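Local coordinates for probable porin (Pseudomonas aeruginosa, PDB 4FSO), which forms a beta-barrel channel in the bacterial outer membrane, probably serving as a porin of the OprD family that lets small solutes through, at residues G205-A211 against R222-G228; A261-L265 against Y297-Y301; A152-F156 against Q197-Q201. All coordinates share one frame; numbering follows the deposited sequence.

Interactions 1 and 3 are antiparallel strand pairings in the barrel wall, whereas interaction 2 seats an inward-folded loop against the wall's inner surface. The two wall contacts are joined by neighbouring strands 193-203 and 206-215, whose backbone bonds, such as Leu208 N to Tyr200 O, tie them together. Interaction 1 is partly buried, with a Gln-Tyr hydrogen bond among apolar neighbours inside, and mostly apolar side chains and detergent outside; interaction 3 is a surface contact, with charged groups on one face and aromatic and aliphatic side chains on the other. Interaction 2, also partly buried, depends on one serine-to-backbone bond and small apolar groups. It touches interaction 1, where Tyr297 packs against Tyr223, but not interaction 3.

Interaction 1: G205-A211 against R222-G228; sequences GLLLQYA and RYLGAVG. With C8E ((hydroxyethyloxy)tri(ethyloxy)octane), chain H.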
loop_
_atom_site.group_PDB
_atom_site.type_symbol
_atom_site.label_atom_id
_atom_site.label_comp_id
_atom_site.label_asym_id
_atom_site.label_seq_id
_atom_site.Cartn_x
_atom_site.Cartn_y
_atom_site.Cartn_z
ATOM N N GLY A 205 -7.627 -7.018 21.088
ATOM C CA GLY A 205 -7.312 -5.618 20.881
ATOM C C GLY A 205 -5.880 -5.297 20.479
ATOM O O GLY A 205 -5.514 -4.126 20.424
ATOM N N LEU A 206 -5.061 -6.306 20.187
ATOM C CA LEU A 206 -3.652 -6.017 19.957
ATOM C C LEU A 206 -2.864 -7.016 19.113
ATOM O O LEU A 206 -2.818 -8.207 19.397
ATOM C CB LEU A 206 -2.944 -5.791 21.285
ATOM C CG LEU A 206 -1.426 -5.637 21.211
ATOM C CD1 LEU A 206 -1.012 -4.356 20.462
ATOM C CD2 LEU A 206 -0.812 -5.711 22.618
ATOM N N LEU A 207 -2.208 -6.483 18.093
ATOM C CA LEU A 207 -1.466 -7.275 17.141
ATOM C C LEU A 207 -0.008 -6.774 17.030
ATOM O O LEU A 207 0.259 -5.593 16.816
ATOM C CB LEU A 207 -2.198 -7.242 15.797
ATOM C CG LEU A 207 -1.484 -7.595 14.493
ATOM C CD1 LEU A 207 -0.944 -9.012 14.523
ATOM C CD2 LEU A 207 -2.428 -7.405 13.310
ATOM N N LEU A 208 0.928 -7.700 17.210
ATOM C CA LEU A 208 2.355 -7.415 17.163
ATOM C C LEU A 208 2.910 -7.972 15.870
ATOM O O LEU A 208 2.467 -9.009 15.393
ATOM C CB LEU A 208 3.076 -8.056 18.364
ATOM C CG LEU A 208 3.292 -7.174 19.591
ATOM C CD1 LEU A 208 2.069 -6.298 19.840
ATOM C CD2 LEU A 208 3.568 -8.050 20.783
ATOM N N GLN A 209 3.884 -7.287 15.300
ATOM C CA GLN A 209 4.357 -7.667 13.990
ATOM C C GLN A 209 5.857 -7.541 13.858
ATOM O O GLN A 209 6.420 -6.482 14.094
ATOM C CB GLN A 209 3.739 -6.770 12.942
ATOM C CG GLN A 209 2.263 -6.904 12.746
ATOM C CD GLN A 209 1.824 -6.151 11.491
ATOM O OE1 GLN A 209 1.907 -4.915 11.423
ATOM N NE2 GLN A 209 1.396 -6.897 10.477
ATOM N N TYR A 210 6.507 -8.615 13.450
ATOM C CA TYR A 210 7.888 -8.500 13.078
ATOM C C TYR A 210 8.011 -8.980 11.646
ATOM O O TYR A 210 7.357 -9.941 11.261
ATOM C CB TYR A 210 8.799 -9.327 14.001
ATOM C CG TYR A 210 10.236 -9.285 13.542
ATOM C CD1 TYR A 210 10.992 -8.128 13.693
ATOM C CD2 TYR A 210 10.821 -10.369 12.912
ATOM C CE1 TYR A 210 12.284 -8.052 13.243
ATOM C CE2 TYR A 210 12.126 -10.303 12.448
ATOM C CZ TYR A 210 12.850 -9.141 12.625
ATOM O OH TYR A 210 14.149 -9.057 12.196
ATOM N N ALA A 211 8.851 -8.313 10.863
ATOM C CA ALA A 211 9.141 -8.763 9.510
ATOM C C ALA A 211 10.571 -8.390 9.068
ATOM O O ALA A 211 11.192 -7.475 9.605
ATOM C CB ALA A 211 8.074 -8.243 8.512
ATOM N N ARG A 222 14.248 -4.315 8.206
ATOM C CA ARG A 222 13.527 -4.955 9.295
ATOM C C ARG A 222 12.320 -4.093 9.644
ATOM O O ARG A 222 12.309 -2.874 9.404
ATOM C CB ARG A 222 14.399 -5.076 10.549
ATOM C CG ARG A 222 15.642 -5.935 10.420
ATOM C CD ARG A 222 16.297 -6.146 11.798
ATOM N NE ARG A 222 17.021 -4.969 12.286
ATOM C CZ ARG A 222 17.150 -4.639 13.572
ATOM N NH1 ARG A 222 16.589 -5.378 14.526
ATOM N NH2 ARG A 222 17.838 -3.555 13.904
ATOM N N TYR A 223 11.325 -4.731 10.248
ATOM C CA TYR A 223 10.090 -4.065 10.572
ATOM C C TYR A 223 9.491 -4.549 11.887
ATOM O O TYR A 223 9.434 -5.740 12.137
ATOM C CB TYR A 223 9.085 -4.284 9.446
ATOM C CG TYR A 223 7.667 -3.909 9.833
ATOM C CD1 TYR A 223 7.204 -2.604 9.671
ATOM C CD2 TYR A 223 6.790 -4.858 10.365
ATOM C CE1 TYR A 223 5.896 -2.251 10.017
ATOM C CE2 TYR A 223 5.491 -4.518 10.726
ATOM C CZ TYR A 223 5.047 -3.215 10.546
ATOM O OH TYR A 223 3.764 -2.884 10.906
ATOM N N LEU A 224 9.020 -3.606 12.699
ATOM C CA LEU A 224 8.190 -3.878 13.868
ATOM C C LEU A 224 6.888 -3.118 13.720
ATOM O O LEU A 224 6.894 -1.956 13.357
ATOM C CB LEU A 224 8.841 -3.375 15.142
ATOM C CG LEU A 224 9.749 -4.233 16.010
ATOM C CD1 LEU A 224 10.550 -5.177 15.171
ATOM C CD2 LEU A 224 10.683 -3.295 16.756
ATOM N N GLY A 225 5.775 -3.773 14.015
ATOM C CA GLY A 225 4.504 -3.102 14.028
ATOM C C GLY A 225 3.727 -3.395 15.286
ATOM O O GLY A 225 3.951 -4.414 15.939
ATOM N N ALA A 226 2.817 -2.491 15.632
ATOM C CA ALA A 226 1.825 -2.762 16.663
ATOM C C ALA A 226 0.543 -2.006 16.340
ATOM O O ALA A 226 0.549 -0.790 16.226
ATOM C CB ALA A 226 2.353 -2.397 18.060
ATOM N N VAL A 227 -0.549 -2.743 16.162
ATOM C CA VAL A 227 -1.859 -2.157 15.881
ATOM C C VAL A 227 -2.848 -2.597 16.929
ATOM O O VAL A 227 -2.644 -3.599 17.617
ATOM C CB VAL A 227 -2.465 -2.605 14.520
ATOM C CG1 VAL A 227 -2.721 -1.417 13.622
ATOM C CG2 VAL A 227 -1.621 -3.683 13.829
ATOM N N GLY A 228 -3.948 -1.864 17.021
ATOM C CA GLY A 228 -4.998 -2.221 17.952
ATOM C C GLY A 228 -6.097 -1.188 18.114
ATOM O O GLY A 228 -5.893 0.010 17.927
HETATM C C8 C8E H . -4.891 2.192 22.629
HETATM O O9 C8E H . -4.990 1.391 21.464
HETATM C C10 C8E H . -4.457 0.096 21.661
HETATM C C11 C8E H . -3.573 -0.307 20.475
HETATM O O12 C8E H . -2.230 0.092 20.683
HETATM C C13 C8E H . -1.298 -0.544 19.833
HETATM C C14 C8E H . 0.070 0.043 20.159
HETATM O O15 C8E H . -0.136 1.384 20.552
HETATM C C16 C8E H . 0.848 2.299 20.092
HETATM C C17 C8E H . 1.612 2.924 21.271
HETATM O O18 C8E H . 1.094 4.193 21.656
HETATM C C19 C8E H . -0.186 4.157 22.287
HETATM C C20 C8E H . -0.513 5.502 22.940
HETATM O O21 C8E H . -1.910 5.658 23.057
#
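With Gln209 CG set opposite its carbonyl carbon (chi1 -67°) and the Tyr223 ring opposite its backbone N (chi1 166°), the two side chains meet on one face of a beta hairpin in the barrel wall. Strands 206-215 and 219-231 run antiparallel, and three hydrogen-bonded pairs, Leu207 with Val227, Gln209 with Gly225 and Ala211 with Tyr223, fix the register. The side chains of Leu207, Gln209, Ala211, Tyr223 and Val227 lie on the face turned into the barrel, where Tyr223 touches loop residues Pro127, Leu128 and Tyr297. Leu207 lies alongside Val227, CD2 to CG2 3.8 Å, while Ala211 CB packs 4.1 Å from Tyr223 CD2. The other face carries Leu208, Tyr210, Leu224 and Ala226, largely apolar and consistent with the membrane side, the Tyr210 hydroxyl being bonded to Gln212. There Leu224 CD1 sits at the Tyr210 ring edge, and C14 of a C8E detergent lies 3.9 Å from Ala226 CB. Gly225 has no side chain between Gln209 and Tyr223, leaving room for their polar ends to join. The amide and ring planes stand 87° apart, and the Tyr223 OH donates to Gln209 OE1 at 2.8 Å from above the plane of that carbonyl.

Interaction 2: A261-L265 against Y297-Y301; sequences ALSLL and YLANY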
loop_
_atom_site.group_PDB
_atom_site.type_symbol
_atom_site.label_atom_id
_atom_site.label_comp_id
_atom_site.label_asym_id
_atom_site.label_seq_id
_atom_site.Cartn_x
_atom_site.Cartn_y
_atom_site.Cartn_z
ATOM N N ALA A 261 12.806 4.479 9.863
ATOM C CA ALA A 261 11.530 5.135 9.658
ATOM C C ALA A 261 10.554 4.783 10.774
ATOM O O ALA A 261 10.248 3.614 11.015
ATOM C CB ALA A 261 10.960 4.770 8.314
ATOM N N LEU A 262 10.072 5.812 11.452
ATOM C CA LEU A 262 9.077 5.617 12.482
ATOM C C LEU A 262 7.795 6.361 12.148
ATOM O O LEU A 262 7.824 7.523 11.763
ATOM C CB LEU A 262 9.634 6.078 13.825
ATOM C CG LEU A 262 8.719 5.872 15.027
ATOM C CD1 LEU A 262 8.101 4.509 14.985
ATOM C CD2 LEU A 262 9.502 6.050 16.324
ATOM N N SER A 263 6.663 5.686 12.268
ATOM C CA SER A 263 5.395 6.397 12.208
ATOM C C SER A 263 4.412 5.886 13.217
ATOM O O SER A 263 4.380 4.695 13.581
ATOM C CB SER A 263 4.765 6.410 10.806
ATOM O OG SER A 263 4.115 5.194 10.487
ATOM N N LEU A 264 3.598 6.821 13.665
ATOM C CA LEU A 264 2.588 6.538 14.655
ATOM C C LEU A 264 1.301 7.254 14.246
ATOM O O LEU A 264 1.277 8.470 14.005
ATOM C CB LEU A 264 3.067 7.000 16.022
ATOM C CG LEU A 264 2.044 7.010 17.150
ATOM C CD1 LEU A 264 1.570 5.594 17.481
ATOM C CD2 LEU A 264 2.691 7.663 18.341
ATOM N N LEU A 265 0.234 6.483 14.135
ATOM C CA LEU A 265 -1.057 7.064 13.862
ATOM C C LEU A 265 -2.020 6.694 14.995
ATOM O O LEU A 265 -2.078 5.542 15.443
ATOM C CB LEU A 265 -1.566 6.594 12.502
ATOM C CG LEU A 265 -2.900 7.162 12.003
ATOM C CD1 LEU A 265 -2.728 8.470 11.233
ATOM C CD2 LEU A 265 -3.612 6.120 11.149
ATOM N N TYR A 297 4.697 1.710 3.686
ATOM C CA TYR A 297 3.661 1.486 4.677
ATOM C C TYR A 297 3.830 2.436 5.862
ATOM O O TYR A 297 4.171 2.019 6.970
ATOM C CB TYR A 297 3.777 0.042 5.131
ATOM C CG TYR A 297 2.634 -0.505 5.922
ATOM C CD1 TYR A 297 1.321 -0.285 5.539
ATOM C CD2 TYR A 297 2.873 -1.286 7.042
ATOM C CE1 TYR A 297 0.276 -0.808 6.268
ATOM C CE2 TYR A 297 1.837 -1.815 7.782
ATOM C CZ TYR A 297 0.539 -1.580 7.392
ATOM O OH TYR A 297 -0.484 -2.126 8.131
ATOM N N LEU A 298 3.611 3.721 5.625
ATOM C CA LEU A 298 3.814 4.732 6.663
ATOM C C LEU A 298 2.542 5.538 6.902
ATOM O O LEU A 298 1.725 5.675 6.007
ATOM C CB LEU A 298 4.964 5.661 6.270
ATOM C CG LEU A 298 6.338 4.993 6.168
ATOM C CD1 LEU A 298 7.293 5.866 5.351
ATOM C CD2 LEU A 298 6.918 4.703 7.595
ATOM N N ALA A 299 2.392 6.074 8.108
ATOM C CA ALA A 299 1.242 6.904 8.481
ATOM C C ALA A 299 1.026 8.116 7.590
ATOM O O ALA A 299 -0.124 8.512 7.350
ATOM C CB ALA A 299 1.359 7.355 9.931
ATOM N N ASN A 300 2.123 8.718 7.131
ATOM C CA ASN A 300 2.017 9.892 6.271
ATOM C C ASN A 300 2.192 9.600 4.778
ATOM O O ASN A 300 2.589 10.473 4.001
ATOM C CB ASN A 300 2.942 11.024 6.745
ATOM C CG ASN A 300 2.611 11.491 8.146
ATOM O OD1 ASN A 300 1.606 11.083 8.727
ATOM N ND2 ASN A 300 3.455 12.365 8.698
ATOM N N TYR A 301 1.902 8.372 4.372
ATOM C CA TYR A 301 1.800 8.116 2.938
ATOM C C TYR A 301 0.499 8.693 2.410
ATOM O O TYR A 301 -0.577 8.212 2.732
ATOM C CB TYR A 301 1.872 6.637 2.573
ATOM C CG TYR A 301 1.637 6.463 1.087
ATOM C CD1 TYR A 301 2.502 7.047 0.159
ATOM C CD2 TYR A 301 0.533 5.773 0.607
ATOM C CE1 TYR A 301 2.285 6.917 -1.202
ATOM C CE2 TYR A 301 0.312 5.633 -0.758
ATOM C CZ TYR A 301 1.192 6.202 -1.662
ATOM O OH TYR A 301 0.974 6.061 -3.030
#
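Here a loop packs against the inner wall of the barrel: residues 297-301, in the connection between strands 273-283 and 313-322, rest on strand 258-270 through Ala261, Ser263 and Leu265. The side chains of these three residues start out toward the loop, while those of Leu262 and Leu264 start out on the other side of the strand, Leu264 ending about 4 Å from a bound detergent molecule. The contact is small and contains a single hydrogen bond across the segments. Ser263 places OG between its backbone N and carbonyl carbon (chi1 79°), and from there OG accepts the N-H of Ala299 at 3.1 Å in a nearly straight bond, 163° at the hydrogen. The Ala299 methyl group lies beside this bond, its CB 3.5 Å from Ser263 OG, and also meets the CB of Leu265 at 4.0 Å. On the other side of Ser263 along the strand, Leu298 sends one branch back to the wall, so that its CD2 packs 4.1 Å from Ala261 CB. The backbone presents these groups through a type I beta turn from Leu298 to Tyr301, closed by Tyr301 N to Leu298 O at 3.2 Å. Neighbouring strands hold the turn as well: Ala299 O accepts a bond from Gln316 NE2, and Asn300 bonds through N to Gln280 OE1, through ND2 to Ser314 OG and through OD1 to the same Gln316 NE2. Just before it, Tyr297 makes a cation-pi contact with Arg242 and gives its carbonyl to the same guanidinium group. Such anchoring of a long loop inside the barrel is consistent with the OprD family of porins, whose loops fold inward and narrow the channel.

Interaction 3: A152-F156 against Q197-Q201; sequences AGLRF and QLDYQ
Strands 154-165 and 193-203 pair antiparallel, the axes of their segments 154-156 and 197-201 lying 169° apart, with Arg155 and Asp199 as the hydrogen-bonded pair: Arg155 N reaches Asp199 O at 3.0 Å and Asp199 N reaches Arg155 O at 2.8 Å. Just before the first strand, Gly153 O takes the N-H of Gln201 at 2.8 Å; the same oxygen lies at the edge of the Tyr200 ring. Leu154 and Phe156 share one face with Leu198 and Tyr200. Leu154 holds CG opposite its backbone N (chi1 -166°), which carries CD1 diagonally across the pair to Leu198 CD2 at 3.5 Å, with Tyr200 CB also close. This is the antiparallel pairing of neighbouring strands in an outer-membrane beta-barrel, in which side chains alternate between the outer and inner surfaces; this mostly apolar face is consistent with the lipid side. The opposite face carries the charges. Arg155 CD meets Asp199 OD2 at 3.8 Å, so contact is made through the aliphatic part of the arginine; the guanidinium and carboxylate planes are 73° apart, and NH1 stays 4.5 Å from OD2, beyond a salt bridge. Arg155 also has a weak, long ion pair with Glu149. Asp199 is more firmly fixed through its other oxygen, since OD1 is also bonded by Gln209 NE2 from the next strand and, on its syn side, accepts Gln197 NE2 at 3.1 Å.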
loop_
_atom_site.group_PDB
_atom_site.type_symbol
_atom_site.label_atom_id
_atom_site.label_comp_id
_atom_site.label_asym_id
_atom_site.label_seq_id
_atom_site.Cartn_x
_atom_site.Cartn_y
_atom_site.Cartn_z
ATOM N N ALA A 152 -3.104 -20.899 16.614
ATOM C CA ALA A 152 -4.024 -19.786 16.368
ATOM C C ALA A 152 -3.529 -18.478 16.973
ATOM O O ALA A 152 -3.073 -18.444 18.116
ATOM C CB ALA A 152 -5.409 -20.115 16.883
ATOM N N GLY A 153 -3.617 -17.404 16.193
ATOM C CA GLY A 153 -3.135 -16.104 16.625
ATOM C C GLY A 153 -1.656 -15.898 16.356
ATOM O O GLY A 153 -1.096 -14.855 16.688
ATOM N N LEU A 154 -1.014 -16.897 15.759
ATOM C CA LEU A 154 0.408 -16.810 15.469
ATOM C C LEU A 154 0.662 -17.183 14.020
ATOM O O LEU A 154 0.729 -18.363 13.673
ATOM C CB LEU A 154 1.218 -17.715 16.406
ATOM C CG LEU A 154 2.721 -17.407 16.375
ATOM C CD1 LEU A 154 2.994 -16.065 17.032
ATOM C CD2 LEU A 154 3.537 -18.489 17.039
ATOM N N ARG A 155 0.805 -16.166 13.178
ATOM C CA ARG A 155 0.914 -16.370 11.744
ATOM C C ARG A 155 2.344 -16.172 11.262
ATOM O O ARG A 155 3.035 -15.229 11.659
ATOM C CB ARG A 155 -0.047 -15.438 10.998
ATOM C CG ARG A 155 -0.075 -15.626 9.479
ATOM C CD ARG A 155 -0.878 -14.517 8.755
ATOM N NE ARG A 155 -2.278 -14.876 8.533
ATOM C CZ ARG A 155 -3.308 -14.291 9.136
ATOM N NH1 ARG A 155 -3.092 -13.306 9.999
ATOM N NH2 ARG A 155 -4.552 -14.681 8.873
ATOM N N PHE A 156 2.789 -17.088 10.414
ATOM C CA PHE A 156 4.114 -16.985 9.832
ATOM C C PHE A 156 4.005 -17.016 8.318
ATOM O O PHE A 156 3.177 -17.747 7.754
ATOM C CB PHE A 156 5.038 -18.102 10.330
ATOM C CG PHE A 156 6.344 -18.179 9.582
ATOM C CD1 PHE A 156 7.359 -17.262 9.834
ATOM C CD2 PHE A 156 6.558 -19.166 8.619
ATOM C CE1 PHE A 156 8.565 -17.321 9.148
ATOM C CE2 PHE A 156 7.769 -19.233 7.917
ATOM C CZ PHE A 156 8.769 -18.307 8.185
ATOM N N GLN A 197 7.873 -12.990 7.836
ATOM C CA GLN A 197 7.073 -12.194 8.745
ATOM C C GLN A 197 6.438 -13.038 9.838
ATOM O O GLN A 197 6.044 -14.171 9.611
ATOM C CB GLN A 197 6.025 -11.441 7.928
ATOM C CG GLN A 197 5.037 -10.574 8.690
ATOM C CD GLN A 197 3.991 -9.937 7.755
ATOM O OE1 GLN A 197 4.163 -9.912 6.523
ATOM N NE2 GLN A 197 2.902 -9.439 8.337
ATOM N N LEU A 198 6.329 -12.466 11.031
ATOM C CA LEU A 198 5.629 -13.118 12.128
ATOM C C LEU A 198 4.571 -12.183 12.722
ATOM O O LEU A 198 4.878 -11.068 13.108
ATOM C CB LEU A 198 6.639 -13.555 13.186
ATOM C CG LEU A 198 6.188 -14.617 14.184
ATOM C CD1 LEU A 198 7.399 -15.128 14.917
ATOM C CD2 LEU A 198 5.176 -14.082 15.193
ATOM N N ASP A 199 3.333 -12.657 12.810
ATOM C CA ASP A 199 2.216 -11.868 13.353
ATOM C C ASP A 199 1.685 -12.479 14.643
ATOM O O ASP A 199 1.140 -13.579 14.624
ATOM C CB ASP A 199 1.052 -11.814 12.355
ATOM C CG ASP A 199 1.363 -10.984 11.129
ATOM O OD1 ASP A 199 2.056 -9.955 11.291
ATOM O OD2 ASP A 199 0.913 -11.361 10.010
ATOM N N TYR A 200 1.823 -11.775 15.763
ATOM C CA TYR A 200 1.338 -12.299 17.039
ATOM C C TYR A 200 0.133 -11.490 17.455
ATOM O O TYR A 200 0.243 -10.285 17.672
ATOM C CB TYR A 200 2.428 -12.189 18.089
ATOM C CG TYR A 200 2.071 -12.757 19.454
ATOM C CD1 TYR A 200 1.004 -13.638 19.622
ATOM C CD2 TYR A 200 2.814 -12.408 20.578
ATOM C CE1 TYR A 200 0.690 -14.147 20.880
ATOM C CE2 TYR A 200 2.513 -12.911 21.822
ATOM C CZ TYR A 200 1.457 -13.776 21.976
ATOM O OH TYR A 200 1.177 -14.261 23.235
ATOM N N GLN A 201 -1.026 -12.140 17.546
ATOM C CA GLN A 201 -2.233 -11.445 17.985
ATOM C C GLN A 201 -2.417 -11.684 19.474
ATOM O O GLN A 201 -3.076 -12.631 19.885
ATOM C CB GLN A 201 -3.477 -11.862 17.181
ATOM C CG GLN A 201 -4.758 -11.043 17.502
ATOM C CD GLN A 201 -4.852 -9.683 16.765
ATOM O OE1 GLN A 201 -4.727 -9.606 15.537
ATOM N NE2 GLN A 201 -5.089 -8.613 17.526
#